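Putative hydrolase (Chloroflexus aurantiacus J-10-fl, PDB 3CMN) is a putative hydrolase, probably a zincin-like metallopeptidase, whose substrate is not known. Local coordinates at residues V76-R79 with R80-L83. Numbering follows the deposited sequence.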
loop_
_atom_site.group_PDB
_atom_site.type_symbol
_atom_site.label_atom_id
_atom_site.label_comp_id
_atom_site.label_asym_id
_atom_site.label_seq_id
_atom_site.Cartn_x
_atom_site.Cartn_y
_atom_site.Cartn_z
ATOM N N VAL A 76 -16.227 -2.982 -5.964
ATOM C CA VAL A 76 -16.652 -2.244 -4.783
ATOM C C VAL A 76 -16.866 -3.381 -3.778
ATOM O O VAL A 76 -17.752 -4.215 -3.966
ATOM C CB VAL A 76 -18.007 -1.499 -5.034
ATOM C CG1 VAL A 76 -18.449 -0.752 -3.788
ATOM C CG2 VAL A 76 -17.858 -0.530 -6.194
ATOM N N PHE A 77 -16.040 -3.438 -2.739
ATOM C CA PHE A 77 -16.149 -4.496 -1.736
ATOM C C PHE A 77 -16.793 -4.034 -0.433
ATOM O O PHE A 77 -16.761 -2.856 -0.087
ATOM C CB PHE A 77 -14.757 -5.038 -1.338
ATOM C CG PHE A 77 -14.091 -5.945 -2.354
ATOM C CD1 PHE A 77 -12.762 -6.331 -2.153
ATOM C CD2 PHE A 77 -14.761 -6.425 -3.472
ATOM C CE1 PHE A 77 -12.101 -7.173 -3.038
ATOM C CE2 PHE A 77 -14.117 -7.272 -4.377
ATOM C CZ PHE A 77 -12.774 -7.650 -4.159
ATOM N N ASP A 78 -17.372 -4.994 0.285
ATOM C CA ASP A 78 -17.901 -4.740 1.620
ATOM C C ASP A 78 -16.806 -5.490 2.393
ATOM O O ASP A 78 -15.872 -6.019 1.774
ATOM C CB ASP A 78 -19.266 -5.398 1.848
ATOM C CG ASP A 78 -19.172 -6.899 1.981
ATOM O OD1 ASP A 78 -18.918 -7.568 0.969
ATOM O OD2 ASP A 78 -19.341 -7.419 3.106
ATOM N N ARG A 79 -16.906 -5.557 3.716
ATOM C CA ARG A 79 -15.871 -6.226 4.505
ATOM C C ARG A 79 -15.791 -7.732 4.281
ATOM O O ARG A 79 -14.713 -8.315 4.343
ATOM C CB ARG A 79 -16.071 -5.926 5.993
ATOM C CG ARG A 79 -15.920 -4.449 6.319
ATOM C CD ARG A 79 -16.221 -4.158 7.768
ATOM N NE ARG A 79 -16.212 -2.721 8.016
ATOM C CZ ARG A 79 -16.763 -2.147 9.079
ATOM N NH1 ARG A 79 -17.369 -2.894 9.988
ATOM N NH2 ARG A 79 -16.711 -0.836 9.224
ATOM N N ARG A 80 -16.930 -8.357 4.012
ATOM C CA ARG A 80 -16.956 -9.791 3.783
ATOM C C ARG A 80 -16.243 -10.128 2.474
ATOM O O ARG A 80 -15.447 -11.072 2.406
ATOM C CB ARG A 80 -18.397 -10.291 3.738
ATOM C CG ARG A 80 -18.509 -11.784 3.542
ATOM C CD ARG A 80 -19.949 -12.237 3.525
ATOM N NE ARG A 80 -20.031 -13.690 3.631
ATOM C CZ ARG A 80 -19.900 -14.536 2.614
ATOM N NH1 ARG A 80 -19.688 -14.090 1.381
ATOM N NH2 ARG A 80 -19.979 -15.840 2.842
ATOM N N GLU A 81 -16.532 -9.356 1.433
ATOM C CA GLU A 81 -15.895 -9.588 0.145
ATOM C C GLU A 81 -14.403 -9.306 0.233
ATOM O O GLU A 81 -13.600 -10.003 -0.381
ATOM C CB GLU A 81 -16.544 -8.731 -0.936
ATOM C CG GLU A 81 -18.008 -9.069 -1.162
ATOM C CD GLU A 81 -18.680 -8.119 -2.124
ATOM O OE1 GLU A 81 -18.510 -6.888 -1.956
ATOM O OE2 GLU A 81 -19.383 -8.598 -3.041
ATOM N N TRP A 82 -14.022 -8.296 1.004
ATOM C CA TRP A 82 -12.608 -8.009 1.133
ATOM C C TRP A 82 -11.902 -9.232 1.727
ATOM O O TRP A 82 -10.826 -9.620 1.270
ATOM C CB TRP A 82 -12.368 -6.783 2.022
ATOM C CG TRP A 82 -10.914 -6.469 2.169
ATOM C CD1 TRP A 82 -10.117 -5.830 1.263
ATOM C CD2 TRP A 82 -10.061 -6.858 3.253
ATOM N NE1 TRP A 82 -8.820 -5.801 1.716
ATOM C CE2 TRP A 82 -8.755 -6.425 2.933
ATOM C CE3 TRP A 82 -10.272 -7.532 4.464
ATOM C CZ2 TRP A 82 -7.658 -6.644 3.781
ATOM C CZ3 TRP A 82 -9.186 -7.751 5.311
ATOM C CH2 TRP A 82 -7.891 -7.306 4.961
ATOM N N LEU A 83 -12.527 -9.838 2.735
ATOM C CA LEU A 83 -11.989 -11.017 3.410
ATOM C C LEU A 83 -11.915 -12.263 2.528
ATOM O O LEU A 83 -10.884 -12.920 2.471
ATOM C CB LEU A 83 -12.823 -11.347 4.656
ATOM C CG LEU A 83 -12.589 -10.533 5.928
ATOM C CD1 LEU A 83 -13.652 -10.924 6.955
ATOM C CD2 LEU A 83 -11.181 -10.799 6.479
#
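D78 and E81 grip each other's backbone at the start of helix 79-92. The carboxylate of D78 turns back over the first turn of the helix, and its OD2 accepts from R80 N at 2.7 Å, the donor standing well above the carboxylate plane rather than in it. Its other oxygen, OD1, takes the amide of E81, although the modelled place of that oxygen is less certain. The first torsion swings the carboxylate toward the helix start: CG of D78 sits between the backbone N and the carbonyl carbon (chi1 72°). In return E81 OE1 accepts from D78 N at 3.1 Å through its anti lone pair, a rather bent bond of 136°. This exchange is a capping box with D78 as N-cap, a worked case of how a chain leaving a strand, here 73-76, can enter a helix with the amides of R80 and E81 already provided with acceptors. Regular helical bonding follows at once, W82 N reaching D78 O at 3.0 Å and L83 N reaching R79 O at 3.1 Å. E81 OE1 also forms a salt bridge with R41. With an alanine at E81, D78 N would probably lose this acceptor and R41 this counter-charge. Beside the box, F77 lays one ring face over the backbone of E81, with E81 O 4.1 Å above the ring plane and offset toward the rim, while its CD1 comes 3.7 Å from W82 CA. Farther out, Y157 from the neighbouring parallel strand 155-158 stacks on F77 and also meets the W82 ring, and R79 NE donates a hydrogen bond to N162 OD1, tying the start of the helix to helix 160-169.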